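Local coordinates for thymidylate synthase thyX (Helicobacter pylori, PDB 3N3Y), which probably catalyses the FAD-dependent reductive methylation of dUMP to dTMP, with methylenetetrahydrofolate as methyl donor and NADPH as a source of electrons, at residues Thr112-Ala117 against Leu121-Asn126; Glu138-Leu143 against Tyr156-Ser161. All coordinates share one frame; numbering follows the deposited sequence.

Interaction 1 (Thr112-Ala117 against Leu121-Asn126)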
loop_
_atom_site.group_PDB
_atom_site.type_symbol
_atom_site.label_atom_id
_atom_site.label_comp_id
_atom_site.label_asym_id
_atom_site.label_seq_id
_atom_site.Cartn_x
_atom_site.Cartn_y
_atom_site.Cartn_z
ATOM N N THR A 112 35.983 -29.971 -5.027
ATOM C CA THR A 112 34.755 -30.737 -5.181
ATOM C C THR A 112 33.693 -30.336 -4.155
ATOM O O THR A 112 32.532 -30.145 -4.499
ATOM C CB THR A 112 35.012 -32.235 -4.991
ATOM O OG1 THR A 112 36.164 -32.634 -5.743
ATOM C CG2 THR A 112 33.795 -33.035 -5.433
ATOM N N ASN A 113 34.085 -30.251 -2.890
ATOM C CA ASN A 113 33.147 -29.882 -1.834
ATOM C C ASN A 113 32.698 -28.429 -1.947
ATOM O O ASN A 113 31.577 -28.100 -1.597
ATOM C CB ASN A 113 33.742 -30.152 -0.453
ATOM C CG ASN A 113 33.759 -31.623 -0.113
ATOM O OD1 ASN A 113 34.528 -32.068 0.744
ATOM N ND2 ASN A 113 32.906 -32.390 -0.780
ATOM N N LEU A 114 33.580 -27.573 -2.444
ATOM C CA LEU A 114 33.245 -26.176 -2.666
ATOM C C LEU A 114 32.208 -26.081 -3.781
ATOM O O LEU A 114 31.290 -25.270 -3.709
ATOM C CB LEU A 114 34.490 -25.377 -3.023
ATOM C CG LEU A 114 34.984 -24.170 -2.205
ATOM C CD1 LEU A 114 34.692 -24.267 -0.720
ATOM C CD2 LEU A 114 36.493 -23.947 -2.438
ATOM N N GLU A 115 32.341 -26.920 -4.804
ATOM C CA GLU A 115 31.357 -26.928 -5.872
ATOM C C GLU A 115 30.035 -27.452 -5.340
ATOM O O GLU A 115 28.988 -26.867 -5.596
ATOM C CB GLU A 115 31.819 -27.760 -7.070
ATOM C CG GLU A 115 30.790 -27.825 -8.223
ATOM C CD GLU A 115 30.528 -26.459 -8.894
ATOM O OE1 GLU A 115 31.448 -25.601 -8.908
ATOM O OE2 GLU A 115 29.400 -26.247 -9.414
ATOM N N ARG A 116 30.084 -28.547 -4.589
ATOM C CA ARG A 116 28.875 -29.114 -3.989
ATOM C C ARG A 116 28.085 -28.093 -3.145
ATOM O O ARG A 116 26.862 -28.058 -3.183
ATOM C CB ARG A 116 29.220 -30.325 -3.124
ATOM C CG ARG A 116 29.555 -31.599 -3.891
ATOM C CD ARG A 116 29.788 -32.738 -2.920
ATOM N NE ARG A 116 28.638 -32.933 -2.043
ATOM C CZ ARG A 116 28.703 -33.001 -0.712
ATOM N NH1 ARG A 116 29.865 -32.887 -0.089
ATOM N NH2 ARG A 116 27.601 -33.178 0.001
ATOM N N ALA A 117 28.801 -27.278 -2.377
ATOM C CA ALA A 117 28.184 -26.323 -1.473
ATOM C C ALA A 117 27.472 -25.197 -2.215
ATOM O O ALA A 117 26.584 -24.558 -1.665
ATOM C CB ALA A 117 29.221 -25.753 -0.529
ATOM N N LEU A 121 24.565 -22.332 -1.376
ATOM C CA LEU A 121 25.120 -21.038 -0.992
ATOM C C LEU A 121 25.361 -20.145 -2.184
ATOM O O LEU A 121 25.710 -20.616 -3.252
ATOM C CB LEU A 121 26.457 -21.237 -0.290
ATOM C CG LEU A 121 26.409 -22.038 0.995
ATOM C CD1 LEU A 121 27.807 -22.144 1.568
ATOM C CD2 LEU A 121 25.439 -21.385 1.986
ATOM N N VAL A 122 25.198 -18.846 -1.989
ATOM C CA VAL A 122 25.623 -17.869 -2.980
ATOM C C VAL A 122 27.080 -17.496 -2.717
ATOM O O VAL A 122 27.424 -17.015 -1.640
ATOM C CB VAL A 122 24.754 -16.589 -2.923
ATOM C CG1 VAL A 122 25.290 -15.514 -3.889
ATOM C CG2 VAL A 122 23.300 -16.925 -3.231
ATOM N N PHE A 123 27.943 -17.711 -3.697
ATOM C CA PHE A 123 29.345 -17.337 -3.536
ATOM C C PHE A 123 29.540 -15.928 -4.035
ATOM O O PHE A 123 28.876 -15.503 -4.981
ATOM C CB PHE A 123 30.259 -18.282 -4.312
ATOM C CG PHE A 123 30.583 -19.551 -3.578
ATOM C CD1 PHE A 123 29.805 -19.969 -2.517
ATOM C CD2 PHE A 123 31.673 -20.328 -3.953
ATOM C CE1 PHE A 123 30.099 -21.137 -1.834
ATOM C CE2 PHE A 123 31.977 -21.501 -3.285
ATOM C CZ PHE A 123 31.190 -21.909 -2.225
ATOM N N VAL A 124 30.434 -15.197 -3.385
ATOM C CA VAL A 124 30.805 -13.869 -3.851
ATOM C C VAL A 124 32.250 -13.882 -4.337
ATOM O O VAL A 124 32.912 -14.925 -4.311
ATOM C CB VAL A 124 30.649 -12.813 -2.750
ATOM C CG1 VAL A 124 29.197 -12.676 -2.375
ATOM C CG2 VAL A 124 31.520 -13.165 -1.541
ATOM N N ASP A 125 32.760 -12.747 -4.783
ATOM C CA ASP A 125 34.115 -12.703 -5.281
ATOM C C ASP A 125 35.161 -12.455 -4.214
ATOM O O ASP A 125 35.854 -11.464 -4.220
ATOM C CB ASP A 125 34.221 -11.681 -6.395
ATOM C CG ASP A 125 35.555 -11.715 -7.111
ATOM O OD1 ASP A 125 36.104 -12.782 -7.407
ATOM O OD2 ASP A 125 36.059 -10.636 -7.393
ATOM N N ASN A 126 35.223 -13.368 -3.271
ATOM C CA ASN A 126 36.282 -13.499 -2.337
ATOM C C ASN A 126 36.302 -14.923 -1.875
ATOM O O ASN A 126 35.337 -15.411 -1.383
ATOM C CB ASN A 126 36.012 -12.592 -1.176
ATOM C CG ASN A 126 37.095 -12.592 -0.194
ATOM O OD1 ASN A 126 37.243 -13.503 0.559
ATOM N ND2 ASN A 126 37.855 -11.556 -0.188
#
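Leu114 O comes to the Phe123 ring obliquely, 3.7 Å from CZ. CE2 of the ring also touches CG of the Leu114 side chain, at 4.2 Å, and the two side chains cross at about a right angle. The motif is a helix-loop-helix connection: helix 111-117 runs into an extended loop, which turns back past the helix end and then leaves it for helix 127-145. The other flat group, the guanidinium of Arg116, takes no part in the contact with 121-126. Its NH1 and NH2 are hydrogen-bonded to the backbone oxygens of Ser105 and Glu104.

The segments come nearest at Ala117 and Leu121, whose CA atoms are 6.1 Å apart. Leu121 N gives a weak, bent hydrogen bond to Ala117 O, 3.0 Å long with an angle of 127° at the hydrogen. The same oxygen is touched by Leu121 CB at 3.6 Å. Leu121 CG stands opposite the carbonyl carbon about CA-CB (chi1 -62°), and this helps bring CD1 to 4.4 Å from Ala117 CB. The buried part of the contact is made by Ala117 and Leu121, and it rests on helix 127-145 through Val134 and Ser133. Phe123 is only partly buried and lies against Asn130 of that helix and Arg118.

Residues on the loop also reach another subunit: Val122 and Val124 pack on Tyr156 of the second subunit. After an inverse gamma turn centred on Asp125, the loop ends at Asn126, the N-cap of helix 127-145. OD1 of Asn126 accepts a hydrogen bond from Val129 N and a weak one from Lys128 N.

Interaction 2 (Glu138-Leu143 against Tyr156-Ser161)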
loop_
_atom_site.group_PDB
_atom_site.type_symbol
_atom_site.label_atom_id
_atom_site.label_comp_id
_atom_site.label_asym_id
_atom_site.label_seq_id
_atom_site.Cartn_x
_atom_site.Cartn_y
_atom_site.Cartn_z
ATOM N N GLU A 138 28.221 -26.211 6.887
ATOM C CA GLU A 138 28.576 -27.490 7.497
ATOM C C GLU A 138 28.061 -27.592 8.941
ATOM O O GLU A 138 27.428 -28.574 9.295
ATOM C CB GLU A 138 30.090 -27.759 7.406
ATOM C CG GLU A 138 30.534 -29.087 8.033
ATOM C CD GLU A 138 29.953 -30.329 7.336
ATOM O OE1 GLU A 138 29.433 -30.212 6.202
ATOM O OE2 GLU A 138 30.030 -31.430 7.925
ATOM N N ASN A 139 28.308 -26.577 9.766
ATOM C CA ASN A 139 27.717 -26.565 11.109
ATOM C C ASN A 139 26.194 -26.708 11.102
ATOM O O ASN A 139 25.633 -27.425 11.937
ATOM C CB ASN A 139 28.141 -25.329 11.895
ATOM C CG ASN A 139 29.588 -25.412 12.349
ATOM O OD1 ASN A 139 30.257 -24.400 12.573
ATOM N ND2 ASN A 139 30.078 -26.622 12.470
ATOM N N LEU A 140 25.538 -26.030 10.158
ATOM C CA LEU A 140 24.088 -26.116 9.998
ATOM C C LEU A 140 23.682 -27.547 9.667
ATOM O O LEU A 140 22.724 -28.077 10.227
ATOM C CB LEU A 140 23.618 -25.185 8.873
ATOM C CG LEU A 140 22.104 -25.041 8.634
ATOM C CD1 LEU A 140 21.419 -24.541 9.894
ATOM C CD2 LEU A 140 21.788 -24.120 7.443
ATOM N N ARG A 141 24.419 -28.165 8.747
ATOM C CA ARG A 141 24.156 -29.547 8.354
ATOM C C ARG A 141 24.253 -30.479 9.558
ATOM O O ARG A 141 23.375 -31.305 9.778
ATOM C CB ARG A 141 25.108 -30.021 7.250
ATOM C CG ARG A 141 24.742 -31.392 6.717
ATOM C CD ARG A 141 25.880 -32.069 6.002
ATOM N NE ARG A 141 27.030 -32.345 6.867
ATOM C CZ ARG A 141 27.167 -33.432 7.624
ATOM N NH1 ARG A 141 26.213 -34.354 7.654
ATOM N NH2 ARG A 141 28.258 -33.593 8.359
ATOM N N VAL A 142 25.315 -30.326 10.340
ATOM C CA VAL A 142 25.480 -31.107 11.557
ATOM C C VAL A 142 24.313 -30.940 12.558
ATOM O O VAL A 142 23.813 -31.929 13.097
ATOM C CB VAL A 142 26.845 -30.823 12.215
ATOM C CG1 VAL A 142 26.920 -31.417 13.619
ATOM C CG2 VAL A 142 27.983 -31.371 11.327
ATOM N N LEU A 143 23.867 -29.706 12.795
ATOM C CA LEU A 143 22.768 -29.473 13.732
ATOM C C LEU A 143 21.539 -30.264 13.335
ATOM O O LEU A 143 20.881 -30.880 14.174
ATOM C CB LEU A 143 22.396 -27.992 13.796
ATOM C CG LEU A 143 23.446 -27.053 14.396
ATOM C CD1 LEU A 143 23.025 -25.593 14.177
ATOM C CD2 LEU A 143 23.677 -27.354 15.869
ATOM N N TYR A 156 18.787 -20.426 13.150
ATOM C CA TYR A 156 19.631 -19.416 13.797
ATOM C C TYR A 156 21.118 -19.515 13.443
ATOM O O TYR A 156 21.853 -18.535 13.550
ATOM C CB TYR A 156 19.423 -19.428 15.321
ATOM C CG TYR A 156 18.130 -18.736 15.650
ATOM C CD1 TYR A 156 16.912 -19.393 15.472
ATOM C CD2 TYR A 156 18.109 -17.402 16.060
ATOM C CE1 TYR A 156 15.699 -18.751 15.718
ATOM C CE2 TYR A 156 16.902 -16.750 16.308
ATOM C CZ TYR A 156 15.696 -17.435 16.131
ATOM O OH TYR A 156 14.476 -16.812 16.370
ATOM N N ALA A 157 21.551 -20.683 12.992
ATOM C CA ALA A 157 22.949 -20.868 12.623
ATOM C C ALA A 157 23.194 -20.664 11.125
ATOM O O ALA A 157 24.307 -20.778 10.658
ATOM C CB ALA A 157 23.413 -22.248 13.041
ATOM N N MET A 158 22.147 -20.383 10.371
ATOM C CA MET A 158 22.263 -20.318 8.927
ATOM C C MET A 158 22.931 -19.014 8.451
ATOM O O MET A 158 22.617 -17.934 8.943
ATOM C CB MET A 158 20.872 -20.483 8.324
ATOM C CG MET A 158 20.766 -20.304 6.834
ATOM S SD MET A 158 19.065 -20.610 6.322
ATOM C CE MET A 158 18.203 -19.400 7.320
ATOM N N PRO A 159 23.863 -19.112 7.488
ATOM C CA PRO A 159 24.505 -17.899 6.982
ATOM C C PRO A 159 23.582 -17.166 6.001
ATOM O O PRO A 159 22.712 -17.784 5.379
ATOM C CB PRO A 159 25.717 -18.452 6.238
ATOM C CG PRO A 159 25.186 -19.698 5.622
ATOM C CD PRO A 159 24.294 -20.300 6.732
ATOM N N GLU A 160 23.780 -15.865 5.854
ATOM C CA GLU A 160 22.961 -15.077 4.930
ATOM C C GLU A 160 23.170 -15.443 3.461
ATOM O O GLU A 160 22.333 -15.131 2.631
ATOM C CB GLU A 160 23.213 -13.584 5.127
ATOM C CG GLU A 160 22.978 -13.122 6.539
ATOM C CD GLU A 160 21.800 -12.187 6.641
ATOM O OE1 GLU A 160 21.720 -11.253 5.807
ATOM O OE2 GLU A 160 20.966 -12.379 7.558
ATOM N N SER A 161 24.270 -16.108 3.138
ATOM C CA SER A 161 24.491 -16.511 1.762
ATOM C C SER A 161 23.657 -17.728 1.374
ATOM O O SER A 161 23.705 -18.180 0.239
ATOM C CB SER A 161 25.973 -16.771 1.497
ATOM O OG SER A 161 26.477 -17.725 2.407
#
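Leu140 and Ala157 bring the two backbones together, with their CA atoms 6.0 Å apart. Residues 138-143 are a stretch of regular helix inside helix 127-145. Residues 156-161 begin with the last residues of a 3-10 segment and then open into a loop that leads to strand 163-171. This is helix-against-loop packing by apolar side chains, and all four touching residues are buried.

Ala157 presents its methyl to the helix. CB sits 3.6 Å from Leu143 CD1 and 4.4 Å from Leu140 CD1, so two side chains one helix turn apart share one small partner. The other branch of Leu140 reaches further along the loop. Its CD2 is 3.9 Å from Met158 CB, and the two side chains run side by side in the same direction. With Met158 CG opposite the backbone N (chi1 174°), CG as well as CB lies near Leu140 CD2, CG at 4.0 Å.

Beyond this contact Met158 packs on Arg74, a dUMP-binding residue, and its side chain is about 5 Å from a bound dUMP at the nearest atoms. The loop also lies at the subunit interface: Glu160 makes a salt bridge to Arg74 of the second subunit. Away from the loop, Arg141 and Glu138 form a salt bridge along the helix: NH2 of Arg141 is 2.8 Å from Glu138 OE2, which it meets on the syn side, 30° out of the carboxylate plane.

In the fold
Interaction 1 is partly buried and holds a loop to the helix just before it. Interaction 2 is fully buried and joins parts further apart in the chain. Helix 127-145 links them: it carries residues 138-143, and its earlier turns receive Ala117 and Leu121. The chemistry differs. Interaction 1 mixes an aromatic contact with a weak backbone bond, while interaction 2 is made of apolar side chains and lies nearer the bound dUMP. Their centres are 14 Å apart, yet the two loops touch. Val122 N is 2.8 Å from Ser161 O, a probable hydrogen bond, and Leu121 packs on Pro159. Both contacts also reach the second subunit.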